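Local coordinates for protein collagen adhesin (Enterococcus faecalis, PDB 2OKM) that probably binds collagen as a cell-wall-anchored surface adhesin, of which this chain is the N2 collagen-binding subdomain, at residues F56-D61 with K65-A70; N18-F23 with S45-N50; L24-N29 with E35-A40; D81-T84 with F88-R91. All coordinates share one frame; numbering follows the deposited sequence.

Interaction 1: F56-D61 with K65-A70; sequences FDIVND and KYISLA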
loop_
_atom_site.group_PDB
_atom_site.type_symbol
_atom_site.label_atom_id
_atom_site.label_comp_id
_atom_site.label_asym_id
_atom_site.label_seq_id
_atom_site.Cartn_x
_atom_site.Cartn_y
_atom_site.Cartn_z
ATOM N N PHE A 56 -6.002 6.496 3.506
ATOM C CA PHE A 56 -5.498 5.559 4.497
ATOM C C PHE A 56 -6.561 5.165 5.516
ATOM O O PHE A 56 -7.118 6.013 6.212
ATOM C CB PHE A 56 -4.282 6.159 5.214
ATOM C CG PHE A 56 -3.115 6.431 4.308
ATOM C CD1 PHE A 56 -3.138 7.508 3.426
ATOM C CD2 PHE A 56 -1.996 5.600 4.326
ATOM C CE1 PHE A 56 -2.059 7.754 2.572
ATOM C CE2 PHE A 56 -0.913 5.838 3.478
ATOM C CZ PHE A 56 -0.947 6.917 2.599
ATOM N N ASP A 57 -6.816 3.860 5.585
ATOM C CA ASP A 57 -7.795 3.239 6.483
ATOM C C ASP A 57 -6.955 2.723 7.650
ATOM O O ASP A 57 -6.360 1.650 7.563
ATOM C CB ASP A 57 -8.452 2.084 5.717
ATOM C CG ASP A 57 -9.501 1.347 6.518
ATOM O OD1 ASP A 57 -9.618 1.580 7.739
ATOM O OD2 ASP A 57 -10.207 0.516 5.901
ATOM N N ILE A 58 -6.911 3.501 8.733
ATOM C CA ILE A 58 -6.081 3.186 9.898
ATOM C C ILE A 58 -6.880 2.697 11.097
ATOM O O ILE A 58 -7.788 3.380 11.570
ATOM C CB ILE A 58 -5.271 4.437 10.298
ATOM C CG1 ILE A 58 -4.645 5.056 9.045
ATOM C CG2 ILE A 58 -4.180 4.067 11.298
ATOM C CD1 ILE A 58 -3.854 6.318 9.318
ATOM N N VAL A 59 -6.518 1.522 11.603
ATOM C CA VAL A 59 -7.251 0.937 12.719
ATOM C C VAL A 59 -6.416 0.329 13.840
ATOM O O VAL A 59 -5.450 -0.389 13.592
ATOM C CB VAL A 59 -8.202 -0.181 12.204
ATOM C CG1 VAL A 59 -9.008 -0.764 13.357
ATOM C CG2 VAL A 59 -9.131 0.366 11.131
ATOM N N ASN A 60 -6.791 0.637 15.078
ATOM C CA ASN A 60 -6.156 0.034 16.242
ATOM C C ASN A 60 -7.251 -0.113 17.296
ATOM O O ASN A 60 -8.407 0.238 17.032
ATOM C CB ASN A 60 -4.957 0.850 16.763
ATOM C CG ASN A 60 -5.308 2.273 17.125
ATOM O OD1 ASN A 60 -6.349 2.541 17.712
ATOM N ND2 ASN A 60 -4.413 3.198 16.793
ATOM N N ASP A 61 -6.915 -0.645 18.467
ATOM C CA ASP A 61 -7.924 -0.848 19.505
ATOM C C ASP A 61 -8.420 0.431 20.167
ATOM O O ASP A 61 -9.219 0.385 21.107
ATOM C CB ASP A 61 -7.413 -1.828 20.574
ATOM C CG ASP A 61 -6.149 -1.347 21.268
ATOM O OD1 ASP A 61 -5.760 -0.176 21.081
ATOM O OD2 ASP A 61 -5.548 -2.151 22.018
ATOM N N LYS A 65 -9.802 5.364 11.709
ATOM C CA LYS A 65 -9.659 6.623 10.989
ATOM C C LYS A 65 -9.483 6.360 9.497
ATOM O O LYS A 65 -8.899 5.359 9.095
ATOM C CB LYS A 65 -8.439 7.417 11.518
ATOM C CG LYS A 65 -8.494 7.750 13.022
ATOM C CD LYS A 65 -7.116 8.155 13.605
ATOM C CE LYS A 65 -6.624 9.502 13.092
ATOM N NZ LYS A 65 -5.401 9.971 13.819
ATOM N N TYR A 66 -10.013 7.266 8.683
ATOM C CA TYR A 66 -9.885 7.194 7.231
ATOM C C TYR A 66 -9.421 8.594 6.863
ATOM O O TYR A 66 -10.200 9.547 6.914
ATOM C CB TYR A 66 -11.231 6.880 6.569
ATOM C CG TYR A 66 -11.669 5.429 6.673
ATOM C CD1 TYR A 66 -11.540 4.556 5.589
ATOM C CD2 TYR A 66 -12.250 4.941 7.842
ATOM C CE1 TYR A 66 -11.991 3.230 5.672
ATOM C CE2 TYR A 66 -12.701 3.624 7.936
ATOM C CZ TYR A 66 -12.573 2.774 6.851
ATOM O OH TYR A 66 -13.055 1.484 6.955
ATOM N N ILE A 67 -8.142 8.714 6.513
ATOM C CA ILE A 67 -7.564 10.011 6.195
ATOM C C ILE A 67 -6.853 10.093 4.849
ATOM O O ILE A 67 -6.551 9.078 4.223
ATOM C CB ILE A 67 -6.579 10.432 7.306
ATOM C CG1 ILE A 67 -5.420 9.432 7.386
ATOM C CG2 ILE A 67 -7.303 10.469 8.647
ATOM C CD1 ILE A 67 -4.412 9.741 8.479
ATOM N N SER A 68 -6.588 11.324 4.419
ATOM C CA SER A 68 -5.911 11.579 3.152
ATOM C C SER A 68 -4.407 11.453 3.328
ATOM O O SER A 68 -3.909 11.313 4.445
ATOM C CB SER A 68 -6.225 12.996 2.671
ATOM O OG SER A 68 -5.665 13.942 3.567
ATOM N N LEU A 69 -3.689 11.508 2.212
ATOM C CA LEU A 69 -2.233 11.429 2.233
ATOM C C LEU A 69 -1.663 12.617 3.005
ATOM O O LEU A 69 -0.750 12.463 3.814
ATOM C CB LEU A 69 -1.689 11.432 0.803
ATOM C CG LEU A 69 -0.171 11.472 0.630
ATOM C CD1 LEU A 69 0.474 10.276 1.318
ATOM C CD2 LEU A 69 0.155 11.476 -0.857
ATOM N N ALA A 70 -2.202 13.805 2.752
ATOM C CA ALA A 70 -1.729 15.000 3.446
ATOM C C ALA A 70 -1.914 14.841 4.955
ATOM O O ALA A 70 -1.027 15.185 5.734
ATOM C CB ALA A 70 -2.481 16.235 2.947
HETATM O O HOH W 1 -11.626 0.085 8.906
#
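Residues 56-59 and 65-68 run antiparallel as the two strands of a beta hairpin, with Phe56 facing Ile67, and Ile58 facing Lys65, as hydrogen-bonded pairs. The two N-H groups of the first strand that face the second make short bonds, Phe56 N to Ile67 O and Ile58 N to Lys65 O each spanning 2.7 Å. Between these rungs lies the non-hydrogen-bonded pair Asp57 and Tyr66, whose side chains run alongside each other in the same direction. The carboxylate of Asp57 stacks on the phenol, the planes 30° apart, with OD1 over one ring face and 3.3 Å from Tyr66 CZ. A water joins the two ends, donating to Asp57 OD1 and lying 2.8 Å from Tyr66 OH. The face with Phe56, Ile58 and Ile67 is mostly apolar; Lys65 shares it but sends its NZ off to Gln75 and Tyr77. Ile58 CD1 meets Ile67 CD1 at 3.6 Å, and Phe56 CE1 packs 3.8 Å from Leu69 CD1, the two side chains crossing at a slant; Phe72 stacks on the same ring. The hairpin is thus two-sided: greasy contacts turn toward the core, while the acidic group, flattened against a phenol, is met by water and by a long, weak ion pair to Arg105.

Interaction 2: N18-F23 with S45-N50; sequences NQVRWF and SGQQLN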
loop_
_atom_site.group_PDB
_atom_site.type_symbol
_atom_site.label_atom_id
_atom_site.label_comp_id
_atom_site.label_asym_id
_atom_site.label_seq_id
_atom_site.Cartn_x
_atom_site.Cartn_y
_atom_site.Cartn_z
ATOM N N ASN A 18 -12.096 2.329 -16.718
ATOM C CA ASN A 18 -10.703 2.532 -17.093
ATOM C C ASN A 18 -9.773 2.875 -15.930
ATOM O O ASN A 18 -8.860 3.682 -16.073
ATOM C CB ASN A 18 -10.609 3.610 -18.177
ATOM C CG ASN A 18 -11.257 3.180 -19.484
ATOM O OD1 ASN A 18 -11.340 3.956 -20.435
ATOM N ND2 ASN A 18 -11.717 1.933 -19.535
ATOM N N GLN A 19 -10.013 2.262 -14.778
ATOM C CA GLN A 19 -9.167 2.481 -13.612
ATOM C C GLN A 19 -8.926 1.170 -12.885
ATOM O O GLN A 19 -9.768 0.272 -12.904
ATOM C CB GLN A 19 -9.804 3.475 -12.628
ATOM C CG GLN A 19 -9.510 4.940 -12.919
ATOM C CD GLN A 19 -9.929 5.861 -11.782
ATOM O OE1 GLN A 19 -9.615 7.049 -11.783
ATOM N NE2 GLN A 19 -10.642 5.313 -10.806
ATOM N N VAL A 20 -7.760 1.059 -12.262
ATOM C CA VAL A 20 -7.430 -0.122 -11.485
ATOM C C VAL A 20 -7.410 0.352 -10.039
ATOM O O VAL A 20 -6.816 1.389 -9.734
ATOM C CB VAL A 20 -6.036 -0.687 -11.830
ATOM C CG1 VAL A 20 -5.725 -1.871 -10.927
ATOM C CG2 VAL A 20 -5.991 -1.118 -13.289
ATOM N N ARG A 21 -8.090 -0.380 -9.160
ATOM C CA ARG A 21 -8.103 -0.033 -7.743
ATOM C C ARG A 21 -7.075 -0.925 -7.061
ATOM O O ARG A 21 -7.134 -2.149 -7.179
ATOM C CB ARG A 21 -9.480 -0.280 -7.118
ATOM C CG ARG A 21 -10.635 0.465 -7.770
ATOM C CD ARG A 21 -11.824 0.514 -6.812
ATOM N NE ARG A 21 -12.143 -0.806 -6.267
ATOM C CZ ARG A 21 -12.861 -1.007 -5.164
ATOM N NH1 ARG A 21 -13.336 0.026 -4.482
ATOM N NH2 ARG A 21 -13.101 -2.241 -4.740
ATOM N N TRP A 22 -6.126 -0.311 -6.362
ATOM C CA TRP A 22 -5.083 -1.062 -5.676
ATOM C C TRP A 22 -5.219 -0.949 -4.165
ATOM O O TRP A 22 -5.765 0.030 -3.650
ATOM C CB TRP A 22 -3.692 -0.568 -6.105
ATOM C CG TRP A 22 -3.302 -0.957 -7.510
ATOM C CD1 TRP A 22 -3.245 -0.138 -8.605
ATOM C CD2 TRP A 22 -2.929 -2.263 -7.967
ATOM N NE1 TRP A 22 -2.855 -0.855 -9.712
ATOM C CE2 TRP A 22 -2.652 -2.163 -9.349
ATOM C CE3 TRP A 22 -2.791 -3.512 -7.340
ATOM C CZ2 TRP A 22 -2.258 -3.264 -10.122
ATOM C CZ3 TRP A 22 -2.397 -4.611 -8.108
ATOM C CH2 TRP A 22 -2.131 -4.475 -9.485
ATOM N N PHE A 23 -4.732 -1.968 -3.464
ATOM C CA PHE A 23 -4.802 -1.993 -2.008
ATOM C C PHE A 23 -3.501 -2.491 -1.393
ATOM O O PHE A 23 -3.000 -3.557 -1.762
ATOM C CB PHE A 23 -5.923 -2.929 -1.535
ATOM C CG PHE A 23 -7.280 -2.618 -2.112
ATOM C CD1 PHE A 23 -7.598 -2.973 -3.417
ATOM C CD2 PHE A 23 -8.252 -1.996 -1.333
ATOM C CE1 PHE A 23 -8.866 -2.712 -3.944
ATOM C CE2 PHE A 23 -9.525 -1.731 -1.849
ATOM C CZ PHE A 23 -9.829 -2.092 -3.155
ATOM N N SER A 45 3.227 -1.913 -16.349
ATOM C CA SER A 45 2.821 -1.188 -17.550
ATOM C C SER A 45 1.312 -1.048 -17.727
ATOM O O SER A 45 0.521 -1.692 -17.031
ATOM C CB SER A 45 3.405 -1.878 -18.784
ATOM O OG SER A 45 2.844 -3.172 -18.955
ATOM N N GLY A 46 0.931 -0.188 -18.671
ATOM C CA GLY A 46 -0.468 0.037 -18.992
ATOM C C GLY A 46 -1.265 0.818 -17.970
ATOM O O GLY A 46 -2.498 0.841 -18.031
ATOM N N GLN A 47 -0.563 1.477 -17.051
ATOM C CA GLN A 47 -1.208 2.231 -15.982
ATOM C C GLN A 47 -0.493 3.538 -15.684
ATOM O O GLN A 47 0.719 3.654 -15.861
ATOM C CB GLN A 47 -1.208 1.408 -14.692
ATOM C CG GLN A 47 -1.740 -0.004 -14.823
ATOM C CD GLN A 47 -1.429 -0.845 -13.600
ATOM O OE1 GLN A 47 -1.984 -0.623 -12.523
ATOM N NE2 GLN A 47 -0.526 -1.809 -13.757
ATOM N N GLN A 48 -1.261 4.513 -15.218
ATOM C CA GLN A 48 -0.729 5.805 -14.824
ATOM C C GLN A 48 -1.235 6.067 -13.418
ATOM O O GLN A 48 -2.430 6.251 -13.194
ATOM C CB GLN A 48 -1.189 6.906 -15.779
ATOM C CG GLN A 48 -0.394 6.908 -17.071
ATOM C CD GLN A 48 1.086 7.187 -16.839
ATOM O OE1 GLN A 48 1.941 6.744 -17.607
ATOM N NE2 GLN A 48 1.391 7.931 -15.778
ATOM N N LEU A 49 -0.310 6.056 -12.469
ATOM C CA LEU A 49 -0.637 6.269 -11.068
ATOM C C LEU A 49 -1.346 7.595 -10.807
ATOM O O LEU A 49 -0.911 8.645 -11.279
ATOM C CB LEU A 49 0.643 6.203 -10.237
ATOM C CG LEU A 49 0.519 6.454 -8.737
ATOM C CD1 LEU A 49 -0.336 5.363 -8.102
ATOM C CD2 LEU A 49 1.907 6.466 -8.114
ATOM N N ASN A 50 -2.448 7.537 -10.061
ATOM C CA ASN A 50 -3.204 8.734 -9.704
ATOM C C ASN A 50 -2.636 9.174 -8.350
ATOM O O ASN A 50 -3.099 8.738 -7.295
ATOM C CB ASN A 50 -4.696 8.393 -9.590
ATOM C CG ASN A 50 -5.293 7.919 -10.911
ATOM O OD1 ASN A 50 -6.314 7.225 -10.937
ATOM N ND2 ASN A 50 -4.666 8.305 -12.015
#
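A single hydrogen bond joins the two segments: Trp22 NE1 donates to Gln47 OE1 over 3.0 Å with an N-H...O angle of 150°. The oxygen sits at the indole edge, only 6° out of the ring plane, and the amide is turned 28° from the ring, so the two flat groups are nearly coplanar. Gln47 reaches the indole with CG anti to its carbonyl carbon and the chain extended beyond CG. Its NE2 is spoken for as well, by Glu121 O and, weakly, by Ser45 O at 3.4 Å, which fixes the rotation of the amide and presents OE1 to the tryptophan.

Van der Waals contact is slight: Val20 CG2 lies 4.1 Å from Gln47 OE1. Within the same strand Val20 CG1 lies over one face of the Trp22 ring, toward its rim; Tyr106 also meets the indole, on the neighbouring strand 101-110.

At the far end two amide oxygens come close without bonding, Gln19 OE1 and Asn50 OD1 at 3.4 Å. The asparagine oxygen has its own donor in Thr107, and its ND2 binds Thr109.

Strands 19-26 and 47-49 both pair with strand 101-110; residues 19-22 and 47-50 run 78° apart, and the Trp22-Gln47 bond bridges them, a buried polar clasp inside the antiparallel beta sandwich of the collagen-binding domain.

Interaction 3: L24-N29 with E35-A40; sequences LNVNLN and EDISIA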
loop_
_atom_site.group_PDB
_atom_site.type_symbol
_atom_site.label_atom_id
_atom_site.label_comp_id
_atom_site.label_asym_id
_atom_site.label_seq_id
_atom_site.Cartn_x
_atom_site.Cartn_y
_atom_site.Cartn_z
ATOM N N LEU A 24 -2.958 -1.715 -0.460
ATOM C CA LEU A 24 -1.752 -2.111 0.255
ATOM C C LEU A 24 -2.270 -2.430 1.654
ATOM O O LEU A 24 -2.717 -1.541 2.373
ATOM C CB LEU A 24 -0.743 -0.961 0.300
ATOM C CG LEU A 24 -0.375 -0.356 -1.059
ATOM C CD1 LEU A 24 0.649 0.740 -0.834
ATOM C CD2 LEU A 24 0.184 -1.420 -2.002
ATOM N N ASN A 25 -2.224 -3.705 2.024
ATOM C CA ASN A 25 -2.733 -4.155 3.318
ATOM C C ASN A 25 -1.602 -4.362 4.300
ATOM O O ASN A 25 -0.885 -5.357 4.249
ATOM C CB ASN A 25 -3.520 -5.438 3.105
ATOM C CG ASN A 25 -4.713 -5.222 2.203
ATOM O OD1 ASN A 25 -5.730 -4.677 2.627
ATOM N ND2 ASN A 25 -4.584 -5.623 0.944
ATOM N N VAL A 26 -1.468 -3.408 5.213
ATOM C CA VAL A 26 -0.383 -3.416 6.176
ATOM C C VAL A 26 -0.734 -3.754 7.620
ATOM O O VAL A 26 -1.543 -3.073 8.253
ATOM C CB VAL A 26 0.317 -2.035 6.163
ATOM C CG1 VAL A 26 1.575 -2.070 7.022
ATOM C CG2 VAL A 26 0.633 -1.631 4.726
ATOM N N ASN A 27 -0.107 -4.812 8.130
ATOM C CA ASN A 27 -0.275 -5.237 9.515
ATOM C C ASN A 27 -1.739 -5.379 9.946
ATOM O O ASN A 27 -2.137 -4.862 10.988
ATOM C CB ASN A 27 0.461 -4.226 10.407
ATOM C CG ASN A 27 0.657 -4.717 11.824
ATOM O OD1 ASN A 27 0.713 -5.921 12.079
ATOM N ND2 ASN A 27 0.790 -3.778 12.755
ATOM N N LEU A 28 -2.535 -6.094 9.152
ATOM C CA LEU A 28 -3.948 -6.272 9.474
ATOM C C LEU A 28 -4.176 -6.953 10.824
ATOM O O LEU A 28 -5.204 -6.733 11.467
ATOM C CB LEU A 28 -4.662 -7.048 8.358
ATOM C CG LEU A 28 -5.181 -6.214 7.177
ATOM C CD1 LEU A 28 -4.072 -5.367 6.593
ATOM C CD2 LEU A 28 -5.771 -7.138 6.121
ATOM N N ASN A 29 -3.223 -7.769 11.263
ATOM C CA ASN A 29 -3.379 -8.435 12.555
ATOM C C ASN A 29 -2.909 -7.570 13.712
ATOM O O ASN A 29 -2.896 -8.003 14.863
ATOM C CB ASN A 29 -2.661 -9.779 12.564
ATOM C CG ASN A 29 -3.399 -10.823 11.754
ATOM O OD1 ASN A 29 -3.046 -11.100 10.616
ATOM N ND2 ASN A 29 -4.451 -11.391 12.337
ATOM N N GLU A 35 10.590 -1.220 14.120
ATOM C CA GLU A 35 11.179 -0.215 13.249
ATOM C C GLU A 35 10.125 0.256 12.262
ATOM O O GLU A 35 9.003 -0.257 12.250
ATOM C CB GLU A 35 12.371 -0.789 12.480
ATOM C CG GLU A 35 12.047 -2.029 11.661
ATOM C CD GLU A 35 13.192 -2.454 10.759
ATOM O OE1 GLU A 35 14.364 -2.336 11.183
ATOM O OE2 GLU A 35 12.923 -2.919 9.632
ATOM N N ASP A 36 10.484 1.243 11.449
ATOM C CA ASP A 36 9.559 1.761 10.449
ATOM C C ASP A 36 9.250 0.640 9.469
ATOM O O ASP A 36 9.974 -0.354 9.399
ATOM C CB ASP A 36 10.182 2.905 9.638
ATOM C CG ASP A 36 10.518 4.123 10.471
ATOM O OD1 ASP A 36 10.011 4.262 11.602
ATOM O OD2 ASP A 36 11.288 4.963 9.964
ATOM N N ILE A 37 8.170 0.811 8.718
ATOM C CA ILE A 37 7.779 -0.146 7.690
ATOM C C ILE A 37 8.043 0.631 6.410
ATOM O O ILE A 37 7.507 1.722 6.233
ATOM C CB ILE A 37 6.279 -0.479 7.751
ATOM C CG1 ILE A 37 5.930 -1.081 9.111
ATOM C CG2 ILE A 37 5.923 -1.448 6.624
ATOM C CD1 ILE A 37 4.435 -1.184 9.362
ATOM N N SER A 38 8.868 0.081 5.523
ATOM C CA SER A 38 9.201 0.780 4.286
ATOM C C SER A 38 8.848 -0.026 3.051
ATOM O O SER A 38 9.323 -1.144 2.877
ATOM C CB SER A 38 10.695 1.116 4.263
ATOM O OG SER A 38 11.053 1.900 5.387
ATOM N N ILE A 39 8.019 0.558 2.192
ATOM C CA ILE A 39 7.594 -0.095 0.962
ATOM C C ILE A 39 8.130 0.638 -0.262
ATOM O O ILE A 39 8.000 1.856 -0.367
ATOM C CB ILE A 39 6.052 -0.117 0.845
ATOM C CG1 ILE A 39 5.444 -0.861 2.034
ATOM C CG2 ILE A 39 5.640 -0.769 -0.475
ATOM C CD1 ILE A 39 3.929 -0.814 2.066
ATOM N N ALA A 40 8.750 -0.110 -1.172
ATOM C CA ALA A 40 9.248 0.456 -2.422
ATOM C C ALA A 40 8.314 -0.153 -3.459
ATOM O O ALA A 40 8.319 -1.368 -3.670
ATOM C CB ALA A 40 10.687 0.022 -2.679
#
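Val26 and Ile37 meet tip to tip, the methyl CG1 of Val26 lying 3.8 Å from CD1 of Ile37. Both residues aim their side chains across the gap, and Ile37 spans most of its share with a stretched chain: CG1 stands anti to the carbonyl carbon (chi1 -60°) and CD1 continues outward at chi2 169°. The second methyl of the valine, CG2, turns to the next inward-facing isoleucine, with Ile39 CD1 4.3 Å away. One valine therefore fits against the ends of two isoleucines that lie two residues apart on their strand. The contact consists of methyl groups alone, and all three side chains are buried.

The backbones stay well apart, the nearest alpha carbons, those of Val26 and Ile37, being 8.9 Å from each other. Such spacing marks packing between sheets rather than pairing within one: strand 19-26 belongs to one antiparallel sheet and strand 37-43 to the other, and the face-to-face layers form the beta sandwich of this adhesin domain.

Around these three side chains aromatic rings close in. Phe92 touches both Val26 and Ile39, Phe7 does the same from strand 7-12, and Phe6 packs on Ile37. Backbone bonds then hold each strand in its own layer, Val26 with Phe102 and Ile37 with Phe92, while beyond the strand end Asn27 OD1 accepts from Ser31 N in the loop that carries the chain from one sheet to the other.

Interaction 4: D81-T84 with F88-R91; sequences DFVT and FNLR. With SO4 (sulfate ion), chain C.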
loop_
_atom_site.group_PDB
_atom_site.type_symbol
_atom_site.label_atom_id
_atom_site.label_comp_id
_atom_site.label_asym_id
_atom_site.label_seq_id
_atom_site.Cartn_x
_atom_site.Cartn_y
_atom_site.Cartn_z
ATOM N N ASP A 81 6.980 9.179 -1.181
ATOM C CA ASP A 81 7.898 9.845 -2.093
ATOM C C ASP A 81 7.643 9.273 -3.473
ATOM O O ASP A 81 7.915 8.098 -3.722
ATOM C CB ASP A 81 9.356 9.592 -1.686
ATOM C CG ASP A 81 10.352 10.308 -2.591
ATOM O OD1 ASP A 81 11.574 10.156 -2.378
ATOM O OD2 ASP A 81 9.911 11.024 -3.515
ATOM N N PHE A 82 7.087 10.088 -4.360
ATOM C CA PHE A 82 6.844 9.630 -5.720
ATOM C C PHE A 82 8.169 9.830 -6.447
ATOM O O PHE A 82 8.516 10.950 -6.824
ATOM C CB PHE A 82 5.728 10.448 -6.373
ATOM C CG PHE A 82 4.389 10.286 -5.702
ATOM C CD1 PHE A 82 3.878 11.289 -4.884
ATOM C CD2 PHE A 82 3.657 9.113 -5.863
ATOM C CE1 PHE A 82 2.649 11.127 -4.236
ATOM C CE2 PHE A 82 2.429 8.941 -5.220
ATOM C CZ PHE A 82 1.927 9.949 -4.405
ATOM N N VAL A 83 8.914 8.739 -6.614
ATOM C CA VAL A 83 10.225 8.795 -7.258
ATOM C C VAL A 83 10.157 8.939 -8.777
ATOM O O VAL A 83 11.127 9.349 -9.412
ATOM C CB VAL A 83 11.083 7.571 -6.860
ATOM C CG1 VAL A 83 11.345 7.605 -5.361
ATOM C CG2 VAL A 83 10.379 6.278 -7.239
ATOM N N THR A 84 9.013 8.585 -9.352
ATOM C CA THR A 84 8.766 8.738 -10.783
ATOM C C THR A 84 7.272 9.014 -10.856
ATOM O O THR A 84 6.654 9.307 -9.834
ATOM C CB THR A 84 9.096 7.463 -11.613
ATOM O OG1 THR A 84 8.207 6.399 -11.251
ATOM C CG2 THR A 84 10.543 7.029 -11.392
ATOM N N PHE A 88 6.637 4.717 -6.306
ATOM C CA PHE A 88 6.614 5.480 -5.067
ATOM C C PHE A 88 7.167 4.671 -3.913
ATOM O O PHE A 88 7.130 3.444 -3.927
ATOM C CB PHE A 88 5.184 5.946 -4.740
ATOM C CG PHE A 88 4.215 4.824 -4.453
ATOM C CD1 PHE A 88 4.076 4.314 -3.163
ATOM C CD2 PHE A 88 3.431 4.286 -5.472
ATOM C CE1 PHE A 88 3.173 3.283 -2.893
ATOM C CE2 PHE A 88 2.524 3.253 -5.213
ATOM C CZ PHE A 88 2.394 2.754 -3.919
ATOM N N ASN A 89 7.724 5.370 -2.933
ATOM C CA ASN A 89 8.234 4.719 -1.740
ATOM C C ASN A 89 7.337 5.227 -0.623
ATOM O O ASN A 89 7.128 6.433 -0.484
ATOM C CB ASN A 89 9.690 5.106 -1.465
ATOM C CG ASN A 89 10.636 4.614 -2.539
ATOM O OD1 ASN A 89 10.428 3.552 -3.124
ATOM N ND2 ASN A 89 11.694 5.376 -2.792
ATOM N N LEU A 90 6.791 4.307 0.160
ATOM C CA LEU A 90 5.907 4.679 1.253
ATOM C C LEU A 90 6.432 4.125 2.569
ATOM O O LEU A 90 6.685 2.926 2.694
ATOM C CB LEU A 90 4.496 4.149 0.979
ATOM C CG LEU A 90 3.411 4.388 2.037
ATOM C CD1 LEU A 90 3.254 5.873 2.306
ATOM C CD2 LEU A 90 2.097 3.791 1.542
ATOM N N ARG A 91 6.600 5.008 3.548
ATOM C CA ARG A 91 7.098 4.616 4.858
ATOM C C ARG A 91 6.088 4.911 5.960
ATOM O O ARG A 91 5.424 5.945 5.941
ATOM C CB ARG A 91 8.397 5.364 5.152
ATOM C CG ARG A 91 8.912 5.187 6.560
ATOM C CD ARG A 91 10.239 5.911 6.723
ATOM N NE ARG A 91 11.261 5.495 5.761
ATOM C CZ ARG A 91 12.284 4.699 6.055
ATOM N NH1 ARG A 91 12.412 4.232 7.282
ATOM N NH2 ARG A 91 13.203 4.400 5.138
HETATM S S SO4 C . 7.604 5.558 -14.793
HETATM O O1 SO4 C . 6.581 4.659 -15.370
HETATM O O2 SO4 C . 8.373 4.834 -13.762
HETATM O O3 SO4 C . 8.525 5.986 -15.866
HETATM O O4 SO4 C . 6.941 6.738 -14.199
#
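Asp81 and Asn89 face each other across the hairpin as an antiparallel hydrogen-bonded pair, and each satisfies the backbone of the other. Asp81 N donates to Asn89 O at 2.8 Å, in the carbonyl plane but bent to 143° at the hydrogen; the return bond, Asn89 N to Asp81 O, is straighter at 163°, its donor tilted from the carbonyl plane. Asp81 O also receives a CA-H...O contact, with Phe88 CA 3.2 Å away. One carbonyl thus serves two donors of unequal strength.

Beyond this rung apolar groups take over. The Phe82 ring approaches obliquely, CD2 lying 3.7 Å from Phe88 CB. Phe88 carries its ring between the backbone N and the carbonyl carbon (chi1 65°), which leads it off toward Phe54 and Tyr106, both met edge-to-face. On the opposite side of the hairpin Val83 lies against the Asn89 side chain at about a right angle.

In the turn, Thr84 is the polar centre. Its OG1 donates to sulfate O2 at 3.0 Å and accepts from Asn86 N, with a weaker bond from Asp87 N, while its carbonyl O takes Lys51 NZ. The sulfate probably comes from the crystallisation liquor. At the far end Arg91 NH1 forms a salt bridge with Asp36 on the adjoining segment. The contact is a beta hairpin at the margin of a five-stranded antiparallel sheet, strand 78-82 being one of its two outermost strands within the chain and strand 87-92 tying it to strand 37-43.

Overall arrangement
Interactions 1 and 4 are hairpins, one in each sheet, held by backbone bonds; interactions 2 and 3 are buried and rely on side chains. Strand 19-26 serves both of these, offering a polar indole donor to 45-50 at one end and a methyl contact to 35-40 at the other, where the two sheets face. Interaction 4 is largely at the surface and interaction 1 partly buried, yet they touch through Phe56 with Leu90 and Leu69 with Phe82. Leu49 of interaction 2 likewise packs on Phe82 and Phe88. Interactions 3 and 4 adjoin within one sheet, where a probable backbone hydrogen bond from Ile39 N to Leu90 O joins the neighbouring strands 37-43 and 87-92.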